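Local coordinates for vacuolar-sorting protein BRO1 (Saccharomyces cerevisiae, PDB 1ZB1) that helps sort cargo proteins into the intralumenal vesicles of multivesicular bodies and recruits the Doa4 deubiquitinase to endosomes, at residues Y113-T117 / L118-K122; K74-S77 / F78-L82; I129-I132 / F133-A137. All coordinates share one frame; numbering follows the deposited sequence.

Overall arrangement
The three contacts belong to the helix-rich Bro1 domain, in the chain order 2, 1, 3. Contact 1 joins strand 112-115 to the start of helix 118-139, and contact 3 lies further along the same helix, with centres about 22 Å apart; contact 2 lies on helix 65-86, which packs beside it. Contact 2 touches both others. Its centre is about 13 Å from that of contact 1, and the two are tied by a salt bridge from Lys122 NZ to Glu80 OE1 (3.0 Å) and a probable hydrogen bond between Glu121 OE2 and Tyr75 OH (2.7 Å). Toward contact 3, about 19 Å between centres, the touch is apolar, Tyr76 CB to Ile129 CD1.

Contact 1. Residues Y113-T117 / L118-K122; sequences YTQHT and LAFEK
Thr117 and Phe120 meet in the first turn of helix 118-139, where Thr117 is the N-cap. The segment is a strand-to-helix junction: the second strand of the Bro1 domain's two-stranded antiparallel sheet gives way to the helix within a few residues. Threonine suits the cap because its short hydroxyl can reach an amide of the first turn, which lacks the carbonyl four residues back that a later helical amide would use. Phe120 N makes two weak bonds, one to Thr117 OG1 at 3.3 Å and one to Thr117 O at 3.2 Å. OG1 reaches this amide because it is set between the backbone N and carbonyl carbon of its own residue (chi1 72°).

The tight side of the contact is the Phe120 ring. With CG anti to the backbone N (chi1 -177°), the ring is laid back against the strand. Tyr113 O comes to its edge, near the ring plane, 3.6 Å from Phe120 CE2, a favourable place for an oxygen beside slightly positive ring hydrogens. Gln115 CB approaches obliquely, 3.6 Å from Phe120 CD2. Trp99 meets the ring edge-to-face and Phe97 also packs on it, so a large flat apolar group fits this buried position.

The looser side is formed by the Tyr113 ring and the Gln115 amide. Tyr113 touches the helix segment through CB, 4.0 Å from Phe120 CZ, and its ring then leads away from the helix; the residue is partly exposed, which a tyrosine tolerates through its hydroxyl. Gln115, also partly exposed, extends beyond CG past the phenylalanine, its amide plane turned 25° from the ring plane and lying farther out, with Gln115 OE1 4.1 Å from Phe120 CB.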
# COMPACT_ATOMS: atom_id res chain seq x y z
N TYR A 113 5.21 -13.08 -19.36
CA TYR A 113 4.99 -14.51 -19.21
C TYR A 113 3.58 -14.86 -19.65
O TYR A 113 2.65 -14.05 -19.53
CB TYR A 113 5.16 -14.93 -17.74
CG TYR A 113 6.49 -14.56 -17.13
CD1 TYR A 113 7.62 -15.35 -17.34
CD2 TYR A 113 6.61 -13.41 -16.34
CE1 TYR A 113 8.86 -15.00 -16.78
CE2 TYR A 113 7.84 -13.06 -15.77
CZ TYR A 113 8.96 -13.85 -15.99
OH TYR A 113 10.16 -13.51 -15.40
N THR A 114 3.42 -16.08 -20.15
CA THR A 114 2.11 -16.59 -20.57
C THR A 114 1.91 -17.87 -19.78
O THR A 114 2.79 -18.74 -19.76
CB THR A 114 2.09 -16.89 -22.09
OG1 THR A 114 2.25 -15.68 -22.83
CG2 THR A 114 0.77 -17.55 -22.48
N GLN A 115 0.78 -17.97 -19.09
CA GLN A 115 0.47 -19.15 -18.27
C GLN A 115 -1.04 -19.35 -18.32
O GLN A 115 -1.81 -18.38 -18.31
CB GLN A 115 0.98 -18.94 -16.83
CG GLN A 115 0.75 -20.11 -15.88
CD GLN A 115 1.61 -20.04 -14.62
OE1 GLN A 115 1.13 -20.26 -13.50
NE2 GLN A 115 2.89 -19.76 -14.80
N HIS A 116 -1.47 -20.61 -18.38
CA HIS A 116 -2.90 -20.94 -18.49
C HIS A 116 -3.70 -21.03 -17.19
O HIS A 116 -4.93 -21.07 -17.22
CB HIS A 116 -3.08 -22.28 -19.22
CG HIS A 116 -2.52 -22.31 -20.61
ND1 HIS A 116 -2.66 -21.27 -21.50
CD2 HIS A 116 -1.89 -23.30 -21.28
CE1 HIS A 116 -2.14 -21.62 -22.67
NE2 HIS A 116 -1.67 -22.85 -22.56
N THR A 117 -3.03 -21.08 -16.05
CA THR A 117 -3.75 -21.20 -14.79
C THR A 117 -4.55 -19.95 -14.42
O THR A 117 -4.13 -18.82 -14.68
CB THR A 117 -2.80 -21.53 -13.63
OG1 THR A 117 -2.02 -20.37 -13.31
CG2 THR A 117 -1.86 -22.68 -14.02
N LEU A 118 -5.71 -20.17 -13.79
CA LEU A 118 -6.55 -19.06 -13.37
C LEU A 118 -5.84 -18.27 -12.27
O LEU A 118 -6.04 -17.06 -12.15
CB LEU A 118 -7.91 -19.58 -12.88
CG LEU A 118 -8.76 -20.27 -13.97
CD1 LEU A 118 -10.10 -20.73 -13.40
CD2 LEU A 118 -8.99 -19.30 -15.13
N ALA A 119 -5.00 -18.94 -11.48
CA ALA A 119 -4.26 -18.27 -10.42
C ALA A 119 -3.36 -17.15 -10.96
O ALA A 119 -3.18 -16.12 -10.30
CB ALA A 119 -3.40 -19.28 -9.64
N PHE A 120 -2.79 -17.36 -12.14
CA PHE A 120 -1.92 -16.35 -12.75
C PHE A 120 -2.76 -15.12 -13.12
O PHE A 120 -2.43 -13.99 -12.75
CB PHE A 120 -1.23 -16.92 -14.00
CG PHE A 120 -0.26 -15.98 -14.66
CD1 PHE A 120 0.78 -15.39 -13.93
CD2 PHE A 120 -0.35 -15.70 -16.03
CE1 PHE A 120 1.71 -14.54 -14.55
CE2 PHE A 120 0.58 -14.85 -16.66
CZ PHE A 120 1.61 -14.28 -15.91
N GLU A 121 -3.86 -15.34 -13.84
CA GLU A 121 -4.74 -14.24 -14.26
C GLU A 121 -5.31 -13.51 -13.02
O GLU A 121 -5.37 -12.28 -13.00
CB GLU A 121 -5.88 -14.77 -15.15
CG GLU A 121 -6.87 -13.70 -15.67
CD GLU A 121 -6.37 -12.92 -16.89
OE1 GLU A 121 -5.15 -12.77 -17.06
OE2 GLU A 121 -7.22 -12.46 -17.68
N LYS A 122 -5.68 -14.27 -11.99
CA LYS A 122 -6.21 -13.70 -10.75
C LYS A 122 -5.18 -12.86 -10.00
O LYS A 122 -5.44 -11.70 -9.66
CB LYS A 122 -6.68 -14.82 -9.80
CG LYS A 122 -8.05 -15.39 -10.11
CD LYS A 122 -8.31 -16.69 -9.34
CE LYS A 122 -8.12 -16.51 -7.84
NZ LYS A 122 -8.47 -17.75 -7.08

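Contact 2. Residues K74-S77 / F78-L82; sequences KYYS and FLEHL
Tyr75 lays one face of its ring against Leu79, one helical turn further on. Tyr75 CB itself starts off away from residues 78-82, but CG stands anti to the backbone N (chi1 -175°), and this brings the ring back beside the next turn. Beyond CG, CD2 and CE2 lie under the Leu79 methyl CD2, which is 3.7 Å from Tyr75 CE2 and forms a CH-pi contact over the face. On the other branch, Tyr75 CE1 is 4.2 Å from Phe78 CD2. CZ and the tip, OH, come within 3.9 Å of Leu79 CD1, and the hydroxyl is hydrogen-bonded to Glu121 OE2 and Trp23 NE1, so tyrosine supplies both an apolar face and a polar tip. All this happens on helix 65-86 of the Bro1 domain, where residues three and four apart share a side. On another side of the same helix, His81 N donates to Ser77 O in a nearly straight bond (171°), and His81 ND1 adds a weak one to the same oxygen. Glu80, its chain bent at chi2 (63°), sends OE1 to Lys122 NZ in a salt bridge. A water oxygen lies 2.6 Å from Glu80 OE2. The same water is 2.7 Å from Tyr76 OH, in the plane of the Tyr76 ring.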
# COMPACT_ATOMS: atom_id res chain seq x y z
N LYS A 74 -14.90 -6.41 -10.74
CA LYS A 74 -15.91 -7.22 -11.42
C LYS A 74 -15.26 -8.36 -12.21
O LYS A 74 -15.76 -9.50 -12.22
CB LYS A 74 -16.76 -6.35 -12.36
CG LYS A 74 -17.67 -5.39 -11.60
CD LYS A 74 -18.59 -4.59 -12.52
CE LYS A 74 -19.60 -3.78 -11.69
NZ LYS A 74 -20.47 -2.90 -12.51
N TYR A 75 -14.14 -8.07 -12.86
CA TYR A 75 -13.45 -9.10 -13.62
C TYR A 75 -12.87 -10.16 -12.66
O TYR A 75 -12.90 -11.35 -12.97
CB TYR A 75 -12.33 -8.50 -14.49
CG TYR A 75 -11.67 -9.51 -15.40
CD1 TYR A 75 -12.42 -10.28 -16.29
CD2 TYR A 75 -10.29 -9.74 -15.35
CE1 TYR A 75 -11.83 -11.25 -17.10
CE2 TYR A 75 -9.68 -10.71 -16.16
CZ TYR A 75 -10.46 -11.46 -17.02
OH TYR A 75 -9.89 -12.45 -17.80
N TYR A 76 -12.35 -9.73 -11.51
CA TYR A 76 -11.81 -10.70 -10.55
C TYR A 76 -12.95 -11.61 -10.09
O TYR A 76 -12.78 -12.83 -9.97
CB TYR A 76 -11.19 -10.00 -9.32
CG TYR A 76 -10.36 -10.94 -8.44
CD1 TYR A 76 -8.98 -11.05 -8.62
CD2 TYR A 76 -10.96 -11.73 -7.46
CE1 TYR A 76 -8.22 -11.93 -7.84
CE2 TYR A 76 -10.21 -12.62 -6.68
CZ TYR A 76 -8.84 -12.72 -6.87
OH TYR A 76 -8.09 -13.58 -6.10
N SER A 77 -14.12 -11.02 -9.84
CA SER A 77 -15.27 -11.81 -9.41
C SER A 77 -15.56 -12.91 -10.42
O SER A 77 -15.82 -14.05 -10.05
CB SER A 77 -16.52 -10.93 -9.23
OG SER A 77 -16.36 -10.05 -8.13
N PHE A 78 -15.52 -12.55 -11.70
CA PHE A 78 -15.77 -13.53 -12.77
C PHE A 78 -14.78 -14.68 -12.63
O PHE A 78 -15.16 -15.85 -12.73
CB PHE A 78 -15.57 -12.89 -14.15
CG PHE A 78 -15.53 -13.89 -15.27
CD1 PHE A 78 -16.71 -14.41 -15.80
CD2 PHE A 78 -14.31 -14.38 -15.73
CE1 PHE A 78 -16.68 -15.40 -16.78
CE2 PHE A 78 -14.28 -15.38 -16.71
CZ PHE A 78 -15.46 -15.89 -17.24
N LEU A 79 -13.52 -14.33 -12.43
CA LEU A 79 -12.43 -15.30 -12.29
C LEU A 79 -12.59 -16.18 -11.06
O LEU A 79 -12.32 -17.39 -11.11
CB LEU A 79 -11.09 -14.58 -12.19
CG LEU A 79 -10.16 -14.35 -13.38
CD1 LEU A 79 -10.83 -14.60 -14.72
CD2 LEU A 79 -9.62 -12.94 -13.27
N GLU A 80 -12.98 -15.58 -9.94
CA GLU A 80 -13.14 -16.32 -8.70
C GLU A 80 -14.24 -17.38 -8.83
O GLU A 80 -14.06 -18.53 -8.40
CB GLU A 80 -13.43 -15.37 -7.53
CG GLU A 80 -13.37 -16.03 -6.17
CD GLU A 80 -11.99 -16.58 -5.83
OE1 GLU A 80 -11.42 -17.33 -6.65
OE2 GLU A 80 -11.49 -16.26 -4.73
N HIS A 81 -15.37 -17.00 -9.40
CA HIS A 81 -16.47 -17.94 -9.59
C HIS A 81 -16.07 -19.03 -10.59
O HIS A 81 -16.47 -20.18 -10.45
CB HIS A 81 -17.73 -17.23 -10.10
CG HIS A 81 -18.50 -16.52 -9.04
ND1 HIS A 81 -18.56 -15.14 -8.95
CD2 HIS A 81 -19.25 -16.99 -8.01
CE1 HIS A 81 -19.32 -14.80 -7.93
NE2 HIS A 81 -19.75 -15.90 -7.34
N LEU A 82 -15.28 -18.66 -11.60
CA LEU A 82 -14.82 -19.62 -12.60
C LEU A 82 -13.93 -20.64 -11.91
O LEU A 82 -14.01 -21.84 -12.17
CB LEU A 82 -14.03 -18.90 -13.71
CG LEU A 82 -13.48 -19.78 -14.84
CD1 LEU A 82 -14.62 -20.50 -15.55
CD2 LEU A 82 -12.72 -18.90 -15.83
O HOH W 1 -9.47 -14.71 -4.04

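Contact 3. Residues I129-I132 / F133-A137; sequences IAVI and FTQIA
The ring of Phe133 lies side by side with Ile129, both side chains pointing the same way, and the Ile129 atoms reach it obliquely. Ile129 CG2 is 3.6 Å from Phe133 CE2, and Ile129 O sits 3.3 Å from Phe133 CD2, so the CD2-CE2 side of the ring meets both a branch methyl and a carbonyl oxygen. This is i to i+4 packing within a buried helix of the helical Bro1 domain. Beta-branched isoleucine suits the place, since its CG2, anti to the backbone N, runs beside the ring. The other flat group, the amide of Gln135, reaches back across the preceding turn: Gln135 NE2 is 4.1 Å from Val131 CG1, and Gln135 OE1 is 3.8 Å from Ile132 CG1. The glutamine is partly exposed, and its long aliphatic stem lets it pack over these branches while carrying a polar end.

Val131 O is gripped by two donors. Thr134 OG1 gives it a short 2.6 Å bond, in the carbonyl plane and on a lone pair, and Gln135 N, 3.0 Å away, is the regular helical donor, also in plane. Rotation about CA-CB (chi1 71°) turns the Thr134 hydroxyl back toward that carbonyl, a common way to satisfy a threonine buried within a helix. Ile136 CG1 packs 3.3 Å from Ile132 O, one turn back.

Around this part of helix 118-139 several elements close in: helix 65-86 meets Ile129 and Ile132, helix 146-165 packs on Ala130, Phe133 and Thr134, helix 349-371 touches Ile129 and Phe133, and Leu13 and Leu15 of an N-terminal loop lie against Val131.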
# COMPACT_ATOMS: atom_id res chain seq x y z
N ILE A 129 -5.39 -4.21 -8.81
CA ILE A 129 -6.47 -3.69 -7.96
C ILE A 129 -5.83 -2.96 -6.77
O ILE A 129 -6.24 -1.85 -6.40
CB ILE A 129 -7.37 -4.84 -7.46
CG1 ILE A 129 -8.28 -5.32 -8.60
CG2 ILE A 129 -8.20 -4.39 -6.26
CD1 ILE A 129 -9.11 -6.55 -8.26
N ALA A 130 -4.82 -3.59 -6.17
CA ALA A 130 -4.12 -2.99 -5.03
C ALA A 130 -3.47 -1.67 -5.45
O ALA A 130 -3.55 -0.66 -4.75
CB ALA A 130 -3.05 -3.96 -4.50
N VAL A 131 -2.80 -1.69 -6.60
CA VAL A 131 -2.15 -0.47 -7.10
C VAL A 131 -3.19 0.62 -7.36
O VAL A 131 -2.99 1.79 -7.01
CB VAL A 131 -1.37 -0.73 -8.41
CG1 VAL A 131 -0.91 0.59 -9.02
CG2 VAL A 131 -0.15 -1.62 -8.13
N ILE A 132 -4.31 0.24 -7.96
CA ILE A 132 -5.36 1.21 -8.26
C ILE A 132 -5.90 1.86 -6.98
O ILE A 132 -6.24 3.04 -6.98
CB ILE A 132 -6.49 0.56 -9.09
CG1 ILE A 132 -5.94 0.15 -10.46
CG2 ILE A 132 -7.65 1.55 -9.27
CD1 ILE A 132 -6.89 -0.68 -11.30
N PHE A 133 -5.97 1.11 -5.89
CA PHE A 133 -6.43 1.70 -4.64
C PHE A 133 -5.45 2.81 -4.22
O PHE A 133 -5.87 3.84 -3.70
CB PHE A 133 -6.54 0.65 -3.52
CG PHE A 133 -7.84 -0.11 -3.52
CD1 PHE A 133 -9.07 0.56 -3.49
CD2 PHE A 133 -7.84 -1.51 -3.50
CE1 PHE A 133 -10.27 -0.15 -3.45
CE2 PHE A 133 -9.04 -2.23 -3.46
CZ PHE A 133 -10.26 -1.55 -3.43
N THR A 134 -4.15 2.62 -4.44
CA THR A 134 -3.19 3.67 -4.08
C THR A 134 -3.32 4.87 -5.02
O THR A 134 -3.05 6.00 -4.62
CB THR A 134 -1.71 3.17 -4.07
OG1 THR A 134 -1.26 2.94 -5.42
CG2 THR A 134 -1.59 1.87 -3.27
N GLN A 135 -3.76 4.63 -6.25
CA GLN A 135 -3.93 5.73 -7.20
C GLN A 135 -5.16 6.55 -6.83
O GLN A 135 -5.18 7.78 -7.00
CB GLN A 135 -4.05 5.20 -8.63
CG GLN A 135 -2.80 4.43 -9.09
CD GLN A 135 -2.92 3.89 -10.50
OE1 GLN A 135 -3.97 3.41 -10.91
NE2 GLN A 135 -1.82 3.94 -11.25
N ILE A 136 -6.19 5.89 -6.31
CA ILE A 136 -7.40 6.59 -5.90
C ILE A 136 -7.04 7.47 -4.70
O ILE A 136 -7.46 8.62 -4.62
CB ILE A 136 -8.54 5.59 -5.53
CG1 ILE A 136 -8.98 4.81 -6.78
CG2 ILE A 136 -9.74 6.34 -4.95
CD1 ILE A 136 -9.99 3.68 -6.50
N ALA A 137 -6.23 6.92 -3.79
CA ALA A 137 -5.80 7.66 -2.60
C ALA A 137 -5.00 8.89 -3.01
O ALA A 137 -5.17 9.97 -2.44
CB ALA A 137 -4.95 6.77 -1.70